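Local coordinates for protein HTH-type transcriptional regulator AscG (Escherichia coli, PDB 3BRQ) that represses transcription of the cryptic asc operon of Escherichia coli as a DNA-binding regulator of the LacI family, at residues B[190-193]-B[194-198]; B[181-184]-B[185-188]; B[161-164]-B[165-169]; B[130-133]-B[134-138]. All blocks are in the same frame, centred on the assembly; numbering follows the deposited sequence.

Contact 1: B[190-193]-B[194-198]; sequences GVEM and LLERG
Met193, present as selenomethionine, crosses Arg197 at a slant, one helical turn back along the chain. Met193 CB rests against the backbone at Leu194 N (3.2 Å), and CG lies anti to the backbone N (chi1 178°). There Met193 CG comes within 3.9 Å of Arg197 NE. A second trans torsion carries the chain outward to selenium, where Met193 SE approaches Arg197 NH2 at 3.6 Å. The bend comes at chi3 (63°): it turns the methyl back over one face of the guanidinium, with Met193 CE 3.5 Å from Arg197 NH2 and 3.9 Å from Arg197 CZ. The touch is thus an apolar end group lying on a flat cation, whose NH1 is engaged elsewhere by the carbonyls of Lys175 and Ile177, bonds that probably limit how far the guanidinium can turn.

Underneath, the helical bonds are regular, as in Leu195 N to Val191 O at 2.9 Å with an N-H...O angle of 169°. On another side of the helix, Val191 CG1 packs against Leu195 CD1 at 3.9 Å. Glu192 and Glu196 bring two carboxylates together, OE2 of Glu192 lying 3.4 Å from OE2 of Glu196, an arrangement probably eased by the salt bridge of Glu192 to Arg222.

These turns close helix 184-197 of the periplasmic binding protein-like fold. Val191 rests on Ala215, Ala218 and Leu219 of helix 209-221, while Leu194 faces the sheet, meeting Ala143 and Leu145 of strand 142-145 and, with Met193, Ala178 of strand 177-178.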
loop_
_atom_site.group_PDB
_atom_site.type_symbol
_atom_site.label_atom_id
_atom_site.label_comp_id
_atom_site.label_asym_id
_atom_site.label_seq_id
_atom_site.Cartn_x
_atom_site.Cartn_y
_atom_site.Cartn_z
ATOM N N GLY B 190 17.783 0.960 -12.207
ATOM C CA GLY B 190 18.746 -0.071 -11.735
ATOM C C GLY B 190 19.040 -0.967 -12.893
ATOM O O GLY B 190 20.198 -1.231 -13.189
ATOM N N VAL B 191 17.992 -1.324 -13.654
ATOM C CA VAL B 191 18.218 -2.179 -14.823
ATOM C C VAL B 191 18.972 -1.476 -15.941
ATOM O O VAL B 191 19.880 -2.069 -16.527
ATOM C CB VAL B 191 16.907 -2.801 -15.397
ATOM C CG1 VAL B 191 16.932 -2.758 -16.873
ATOM C CG2 VAL B 191 16.872 -4.292 -15.036
ATOM N N GLU B 192 18.620 -0.213 -16.220
ATOM C CA GLU B 192 19.321 0.551 -17.257
ATOM C C GLU B 192 20.815 0.630 -16.851
ATOM O O GLU B 192 21.695 0.492 -17.691
ATOM C CB GLU B 192 18.704 1.931 -17.433
ATOM C CG GLU B 192 19.253 2.733 -18.634
ATOM C CD GLU B 192 19.246 1.907 -19.952
ATOM O OE1 GLU B 192 18.181 1.297 -20.294
ATOM O OE2 GLU B 192 20.314 1.833 -20.618
HETATM N N MSE B 193 21.071 0.796 -15.564
HETATM C CA MSE B 193 22.452 0.900 -15.106
HETATM C C MSE B 193 23.182 -0.428 -15.353
HETATM O O MSE B 193 24.228 -0.406 -15.928
HETATM C CB MSE B 193 22.542 1.364 -13.648
HETATM C CG MSE B 193 24.037 1.439 -13.141
HETATM SE SE MSE B 193 24.108 2.124 -11.359
HETATM C CE MSE B 193 23.137 0.730 -10.457
ATOM N N LEU B 194 22.618 -1.561 -14.973
ATOM C CA LEU B 194 23.182 -2.906 -15.226
ATOM C C LEU B 194 23.442 -3.214 -16.702
ATOM O O LEU B 194 24.468 -3.780 -17.041
ATOM C CB LEU B 194 22.225 -3.991 -14.635
ATOM C CG LEU B 194 21.915 -3.945 -13.129
ATOM C CD1 LEU B 194 20.695 -4.816 -12.742
ATOM C CD2 LEU B 194 23.203 -4.414 -12.382
ATOM N N LEU B 195 22.507 -2.850 -17.582
ATOM C CA LEU B 195 22.696 -3.003 -19.030
ATOM C C LEU B 195 23.800 -2.144 -19.550
ATOM O O LEU B 195 24.526 -2.593 -20.434
ATOM C CB LEU B 195 21.398 -2.608 -19.824
ATOM C CG LEU B 195 20.146 -3.430 -19.412
ATOM C CD1 LEU B 195 18.856 -2.977 -20.223
ATOM C CD2 LEU B 195 20.428 -4.860 -19.742
ATOM N N GLU B 196 23.912 -0.884 -19.097
ATOM C CA GLU B 196 25.070 -0.051 -19.495
ATOM C C GLU B 196 26.408 -0.633 -18.951
ATOM O O GLU B 196 27.436 -0.542 -19.631
ATOM C CB GLU B 196 24.910 1.407 -19.024
ATOM C CG GLU B 196 23.749 2.135 -19.684
ATOM C CD GLU B 196 23.428 3.472 -19.069
ATOM O OE1 GLU B 196 24.027 3.820 -18.031
ATOM O OE2 GLU B 196 22.533 4.170 -19.610
ATOM N N ARG B 197 26.397 -1.214 -17.746
ATOM C CA ARG B 197 27.644 -1.842 -17.148
ATOM C C ARG B 197 28.227 -2.963 -18.018
ATOM O O ARG B 197 29.433 -3.231 -17.960
ATOM C CB ARG B 197 27.435 -2.348 -15.720
ATOM C CG ARG B 197 27.395 -1.273 -14.653
ATOM C CD ARG B 197 27.158 -1.956 -13.319
ATOM N NE ARG B 197 27.001 -0.976 -12.232
ATOM C CZ ARG B 197 26.431 -1.262 -11.067
ATOM N NH1 ARG B 197 25.930 -2.455 -10.858
ATOM N NH2 ARG B 197 26.392 -0.361 -10.107
ATOM N N GLY B 198 27.380 -3.602 -18.815
ATOM C CA GLY B 198 27.794 -4.627 -19.797
ATOM C C GLY B 198 28.003 -6.048 -19.282
ATOM O O GLY B 198 28.268 -6.960 -20.053
#

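Contact 2: B[181-184]-B[185-188]; sequences KWTP and ASGA
Two matching torsions set Thr183 against Ser186: Thr183 OG1 (chi1 64°) and Ser186 OG (chi1 61°) each stand between their own backbone N and carbonyl carbon. The two hydroxyl oxygens consequently lie 2.8 Å apart, and Thr183 OG1 is 3.0 Å from Ser186 N. Thr183 occupies the N-cap position of helix 184-197, with Ser186 three residues on in the first turn.

The serine hydroxyl donates a hydrogen bond to the Thr183 carbonyl, with Ser186 OG 2.5 Å from Thr183 O and tilted from the carbonyl plane. The same oxygen also accepts the helical bond from Gly187 N, at 3.1 Å from Thr183 O, so two donors grip it. Ser186 OG in turn weakly receives Lys181 N, at 3.3 Å from that oxygen, which ties the incoming loop to the helix start. With an alanine in place of Ser186, the weak Lys181 N-H bond would lose its acceptor, and the Thr183 carbonyl, down to its backbone donors, is likely to be less firmly fixed at the helix start.

Pro184 begins the helix, its carbonyl O receiving Ala188 N at 2.9 Å. Around this start, Ser186 meets Met211 and Ala188 meets Ala218 of helix 209-221, and Tyr243 of the second subunit packs on Pro184, Ala185 and Ala188. Before it, Trp182 stacks on Tyr31, bonds through NE1 to Ser148, and touches Ser154 and Arg157 of helix 152-167.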
loop_
_atom_site.group_PDB
_atom_site.type_symbol
_atom_site.label_atom_id
_atom_site.label_comp_id
_atom_site.label_asym_id
_atom_site.label_seq_id
_atom_site.Cartn_x
_atom_site.Cartn_y
_atom_site.Cartn_z
ATOM N N LYS B 181 15.772 1.568 -4.342
ATOM C CA LYS B 181 15.122 2.360 -3.279
ATOM C C LYS B 181 13.685 1.927 -3.089
ATOM O O LYS B 181 12.941 2.667 -2.458
ATOM C CB LYS B 181 15.079 3.859 -3.587
ATOM C CG LYS B 181 16.195 4.439 -4.406
ATOM C CD LYS B 181 16.514 5.887 -4.045
ATOM C CE LYS B 181 17.845 5.948 -3.212
ATOM N NZ LYS B 181 18.451 7.332 -3.213
ATOM N N TRP B 182 13.329 0.733 -3.606
ATOM C CA TRP B 182 12.042 0.079 -3.426
ATOM C C TRP B 182 10.973 0.659 -4.371
ATOM O O TRP B 182 9.891 0.108 -4.456
ATOM C CB TRP B 182 11.473 0.161 -1.981
ATOM C CG TRP B 182 12.310 -0.312 -0.808
ATOM C CD1 TRP B 182 12.829 0.479 0.183
ATOM C CD2 TRP B 182 12.663 -1.653 -0.464
ATOM N NE1 TRP B 182 13.475 -0.282 1.111
ATOM C CE2 TRP B 182 13.380 -1.600 0.753
ATOM C CE3 TRP B 182 12.451 -2.890 -1.060
ATOM C CZ2 TRP B 182 13.887 -2.735 1.380
ATOM C CZ3 TRP B 182 12.929 -4.014 -0.437
ATOM C CH2 TRP B 182 13.651 -3.942 0.764
ATOM N N THR B 183 11.273 1.735 -5.065
ATOM C CA THR B 183 10.320 2.351 -6.028
ATOM C C THR B 183 10.437 1.687 -7.426
ATOM O O THR B 183 11.530 1.196 -7.781
ATOM C CB THR B 183 10.646 3.839 -6.207
ATOM O OG1 THR B 183 11.948 3.952 -6.802
ATOM C CG2 THR B 183 10.618 4.607 -4.820
ATOM N N PRO B 184 9.335 1.689 -8.235
ATOM C CA PRO B 184 9.385 1.229 -9.626
ATOM C C PRO B 184 10.464 1.963 -10.433
ATOM O O PRO B 184 11.286 1.267 -11.132
ATOM C CB PRO B 184 7.976 1.560 -10.183
ATOM C CG PRO B 184 7.068 1.577 -8.972
ATOM C CD PRO B 184 7.974 2.120 -7.837
ATOM N N ALA B 185 10.545 3.310 -10.274
ATOM C CA ALA B 185 11.595 4.074 -10.981
ATOM C C ALA B 185 13.000 3.547 -10.670
ATOM O O ALA B 185 13.871 3.516 -11.544
ATOM C CB ALA B 185 11.564 5.501 -10.593
ATOM N N SER B 186 13.228 3.203 -9.419
ATOM C CA SER B 186 14.561 2.785 -9.023
ATOM C C SER B 186 14.809 1.416 -9.653
ATOM O O SER B 186 15.968 1.028 -9.885
ATOM C CB SER B 186 14.724 2.749 -7.483
ATOM O OG SER B 186 13.814 1.818 -6.929
ATOM N N GLY B 187 13.740 0.661 -9.901
ATOM C CA GLY B 187 13.860 -0.626 -10.603
ATOM C C GLY B 187 14.277 -0.439 -12.060
ATOM O O GLY B 187 15.191 -1.110 -12.573
ATOM N N ALA B 188 13.582 0.466 -12.756
ATOM C CA ALA B 188 13.860 0.700 -14.171
ATOM C C ALA B 188 15.310 1.243 -14.320
ATOM O O ALA B 188 16.056 0.866 -15.241
ATOM C CB ALA B 188 12.823 1.706 -14.751
#

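Contact 3: B[161-164]-B[165-169]; sequences YKDA and LAQHG
His168 ND1 donates to Ala164 O at 2.6 Å (N-H...O angle 151°), the oxygen lying at the ring edge, somewhat out of the imidazole plane. His168 CG, anti to its own carbonyl carbon (chi1 -65°), swings the ring back along the helix. A weak bond from His168 N ends on the same oxygen. One residue earlier, the Gln167 amide meets the Asp163 carboxylate obliquely, with Gln167 NE2 3.0 Å from Asp163 OD2 in a weak bond and the two planes 64° apart. Leu165 CG sits over one face of the Tyr161 ring, offset toward its rim, and Leu165 CD1 is 3.9 Å from Tyr161 CZ.

The helix stops here in a Schellman motif: Gly169, with positive phi, is the C-prime residue, its N bonding to Ala166 O at 3.1 Å while the N of the following residue turns back to Leu165 O. Replacing His168 by alanine removes the ND1 donor, and the Ala164 carbonyl is likely to be left with chiefly the weak bond from the backbone N.

Further out, Tyr161 is positioned by a bond from its OH to the Ile142 carbonyl and by stacking on Phe144, which anchors helix 152-167 to strand 142-145.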
loop_
_atom_site.group_PDB
_atom_site.type_symbol
_atom_site.label_atom_id
_atom_site.label_comp_id
_atom_site.label_asym_id
_atom_site.label_seq_id
_atom_site.Cartn_x
_atom_site.Cartn_y
_atom_site.Cartn_z
ATOM N N TYR B 161 21.253 -13.540 -1.213
ATOM C CA TYR B 161 21.872 -13.570 -2.524
ATOM C C TYR B 161 23.393 -13.903 -2.473
ATOM O O TYR B 161 23.827 -14.793 -3.185
ATOM C CB TYR B 161 21.606 -12.240 -3.226
ATOM C CG TYR B 161 22.400 -11.997 -4.497
ATOM C CD1 TYR B 161 22.022 -12.596 -5.711
ATOM C CD2 TYR B 161 23.509 -11.154 -4.493
ATOM C CE1 TYR B 161 22.746 -12.347 -6.900
ATOM C CE2 TYR B 161 24.229 -10.885 -5.678
ATOM C CZ TYR B 161 23.860 -11.499 -6.857
ATOM O OH TYR B 161 24.553 -11.240 -8.024
ATOM N N LYS B 162 24.206 -13.164 -1.740
ATOM C CA LYS B 162 25.661 -13.432 -1.749
ATOM C C LYS B 162 25.933 -14.847 -1.228
ATOM O O LYS B 162 26.798 -15.564 -1.770
ATOM C CB LYS B 162 26.405 -12.417 -0.864
ATOM C CG LYS B 162 26.257 -10.956 -1.387
ATOM C CD LYS B 162 26.885 -9.964 -0.430
ATOM C CE LYS B 162 27.263 -8.632 -1.105
ATOM N NZ LYS B 162 27.593 -7.618 -0.024
ATOM N N ASP B 163 25.197 -15.261 -0.191
ATOM C CA ASP B 163 25.414 -16.642 0.373
ATOM C C ASP B 163 25.073 -17.748 -0.629
ATOM O O ASP B 163 25.796 -18.732 -0.711
ATOM C CB ASP B 163 24.651 -16.832 1.690
ATOM C CG ASP B 163 25.124 -18.092 2.510
ATOM O OD1 ASP B 163 26.323 -18.501 2.476
ATOM O OD2 ASP B 163 24.269 -18.643 3.234
ATOM N N ALA B 164 23.961 -17.607 -1.356
ATOM C CA ALA B 164 23.573 -18.547 -2.408
ATOM C C ALA B 164 24.611 -18.663 -3.524
ATOM O O ALA B 164 24.978 -19.791 -3.905
ATOM C CB ALA B 164 22.159 -18.208 -2.983
ATOM N N LEU B 165 25.145 -17.532 -4.004
ATOM C CA LEU B 165 26.271 -17.606 -4.933
ATOM C C LEU B 165 27.479 -18.336 -4.325
ATOM O O LEU B 165 28.046 -19.233 -4.945
ATOM C CB LEU B 165 26.767 -16.224 -5.333
ATOM C CG LEU B 165 25.852 -15.234 -6.020
ATOM C CD1 LEU B 165 26.685 -14.112 -6.657
ATOM C CD2 LEU B 165 24.947 -15.912 -7.019
ATOM N N ALA B 166 27.887 -17.929 -3.140
ATOM C CA ALA B 166 29.170 -18.448 -2.598
ATOM C C ALA B 166 29.049 -19.982 -2.338
ATOM O O ALA B 166 29.985 -20.768 -2.661
ATOM C CB ALA B 166 29.544 -17.717 -1.322
ATOM N N GLN B 167 27.907 -20.389 -1.776
ATOM C CA GLN B 167 27.616 -21.815 -1.538
ATOM C C GLN B 167 27.525 -22.672 -2.804
ATOM O O GLN B 167 27.730 -23.874 -2.737
ATOM C CB GLN B 167 26.355 -21.998 -0.694
ATOM C CG GLN B 167 26.543 -21.700 0.792
ATOM C CD GLN B 167 25.442 -22.321 1.652
ATOM O OE1 GLN B 167 25.051 -23.485 1.452
ATOM N NE2 GLN B 167 24.940 -21.550 2.627
ATOM N N HIS B 168 27.251 -22.066 -3.955
ATOM C CA HIS B 168 27.232 -22.799 -5.222
ATOM C C HIS B 168 28.481 -22.575 -6.058
ATOM O O HIS B 168 28.494 -22.891 -7.235
ATOM C CB HIS B 168 26.003 -22.438 -6.046
ATOM C CG HIS B 168 24.706 -22.853 -5.429
ATOM N ND1 HIS B 168 24.137 -22.184 -4.364
ATOM C CD2 HIS B 168 23.848 -23.856 -5.746
ATOM C CE1 HIS B 168 22.990 -22.761 -4.047
ATOM N NE2 HIS B 168 22.796 -23.781 -4.866
ATOM N N GLY B 169 29.530 -22.038 -5.449
ATOM C CA GLY B 169 30.826 -21.885 -6.108
ATOM C C GLY B 169 30.786 -20.853 -7.225
ATOM O O GLY B 169 31.509 -20.981 -8.226
#

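Contact 4: B[130-133]-B[134-138]; sequences AVAE and LINAG
Val131 and Ile135 meet through both backbone and side chain: Ile135 N donates to Val131 O at 2.9 Å, lying in the carbonyl plane with an N-H...O angle of 166°, while Val131 CG1 approaches Ile135 CD1 at 4.1 Å. That methyl reaches its partner because CG1 of Val131 is trans to the backbone N (chi1 177°) and the Ile135 chain, extended to CD1, crosses it slantwise.

The other carbonyls of segment 130-133 are satisfied in the same i to i+4 manner. Ala130 O takes Leu134 N at 3.1 Å, and Ala132 O takes Asn136 N at 2.9 Å. Glu133 O receives Ala137 N at 3.0 Å, the least straight of the four at 146°, as the last turn begins to unwind. The carbonyls further on are answered by the helix-ending Schellman motif: Gly138 N, on a residue of positive phi, bonds to Ile135 O at 3.0 Å, and the N of the next residue turns back to Leu134 O.

Among the side chains, the Glu133 carboxylate looks outside these turns for its partner, with OE1 in a salt bridge to Arg287 and OE2 also hydrogen-bonded elsewhere. Leu134 instead packs on Ala203 and Val205 of strand 203-206.

The chemistry therefore divides by face. The carbonyls of residues 130-135 are met by backbone N-H groups of the helix and its terminating turn, which is consistent with Val131, Leu134 and Ile135 turning apolar surface to Ile142 of the sheet, while the charge of Glu133 is probably balanced by the guanidinium of Arg287.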
loop_
_atom_site.group_PDB
_atom_site.type_symbol
_atom_site.label_atom_id
_atom_site.label_comp_id
_atom_site.label_asym_id
_atom_site.label_seq_id
_atom_site.Cartn_x
_atom_site.Cartn_y
_atom_site.Cartn_z
ATOM N N ALA B 130 15.291 -18.460 -3.169
ATOM C CA ALA B 130 14.908 -17.991 -4.523
ATOM C C ALA B 130 16.120 -17.989 -5.480
ATOM O O ALA B 130 16.073 -18.531 -6.576
ATOM C CB ALA B 130 14.226 -16.593 -4.428
ATOM N N VAL B 131 17.249 -17.471 -5.014
ATOM C CA VAL B 131 18.475 -17.493 -5.784
ATOM C C VAL B 131 18.948 -18.943 -6.079
ATOM O O VAL B 131 19.349 -19.241 -7.221
ATOM C CB VAL B 131 19.603 -16.632 -5.121
ATOM C CG1 VAL B 131 20.962 -16.716 -5.908
ATOM C CG2 VAL B 131 19.144 -15.167 -4.952
ATOM N N ALA B 132 18.890 -19.822 -5.085
ATOM C CA ALA B 132 19.332 -21.230 -5.244
ATOM C C ALA B 132 18.482 -21.935 -6.292
ATOM O O ALA B 132 18.983 -22.764 -7.053
ATOM C CB ALA B 132 19.284 -21.989 -3.919
ATOM N N GLU B 133 17.218 -21.561 -6.354
ATOM C CA GLU B 133 16.303 -22.079 -7.351
ATOM C C GLU B 133 16.699 -21.644 -8.752
ATOM O O GLU B 133 16.623 -22.445 -9.707
ATOM C CB GLU B 133 14.889 -21.627 -7.042
ATOM C CG GLU B 133 13.842 -22.225 -8.005
ATOM C CD GLU B 133 12.443 -22.285 -7.442
ATOM O OE1 GLU B 133 11.492 -22.445 -8.263
ATOM O OE2 GLU B 133 12.277 -22.197 -6.197
ATOM N N LEU B 134 17.134 -20.382 -8.889
ATOM C CA LEU B 134 17.646 -19.923 -10.153
ATOM C C LEU B 134 18.888 -20.685 -10.510
ATOM O O LEU B 134 18.988 -21.153 -11.645
ATOM C CB LEU B 134 17.932 -18.393 -10.158
ATOM C CG LEU B 134 16.741 -17.473 -9.986
ATOM C CD1 LEU B 134 17.167 -15.981 -9.777
ATOM C CD2 LEU B 134 15.755 -17.568 -11.127
ATOM N N ILE B 135 19.847 -20.803 -9.587
ATOM C CA ILE B 135 21.099 -21.530 -9.867
ATOM C C ILE B 135 20.852 -22.989 -10.296
ATOM O O ILE B 135 21.456 -23.488 -11.264
ATOM C CB ILE B 135 22.087 -21.519 -8.688
ATOM C CG1 ILE B 135 22.472 -20.074 -8.312
ATOM C CG2 ILE B 135 23.356 -22.398 -9.024
ATOM C CD1 ILE B 135 23.251 -19.924 -6.998
ATOM N N ASN B 136 19.955 -23.669 -9.597
ATOM C CA ASN B 136 19.639 -25.068 -9.936
ATOM C C ASN B 136 18.830 -25.219 -11.225
ATOM O O ASN B 136 18.896 -26.285 -11.856
ATOM C CB ASN B 136 18.978 -25.783 -8.753
ATOM C CG ASN B 136 19.936 -25.969 -7.585
ATOM O OD1 ASN B 136 19.647 -25.533 -6.453
ATOM N ND2 ASN B 136 21.104 -26.582 -7.851
ATOM N N ALA B 137 18.097 -24.164 -11.627
ATOM C CA ALA B 137 17.504 -24.105 -12.974
ATOM C C ALA B 137 18.514 -23.735 -14.078
ATOM O O ALA B 137 18.131 -23.603 -15.238
ATOM C CB ALA B 137 16.278 -23.194 -13.024
ATOM N N GLY B 138 19.802 -23.625 -13.732
ATOM C CA GLY B 138 20.840 -23.324 -14.709
ATOM C C GLY B 138 21.382 -21.892 -14.814
ATOM O O GLY B 138 22.197 -21.601 -15.674
#

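Overall arrangement
All four contacts belong to the C-terminal lobe of the periplasmic binding protein-like fold. In each, residues such as Leu194, Trp182, Leu165 and Leu134 are buried, while Glu196, Lys181, Gln167 and Asn136 mark the exposed side. Contacts 1 and 2 share helix 184-197, contact 2 at its start and contact 1 at its end, with centres about 13 Å apart. Contacts 3 and 4 end helices 152-167 and 123-136, which pack together: Ala164 CB lies 3.5 Å from Val131 CG1, and His168 CE1 3.8 Å from Ala132 CB. Contact 2 alone meets the second subunit and relies on hydroxyls; contact 1 adds methyl-on-guanidinium packing, contact 3 an imidazole-carbonyl bond, and contact 4 mainly backbone and apolar pairing.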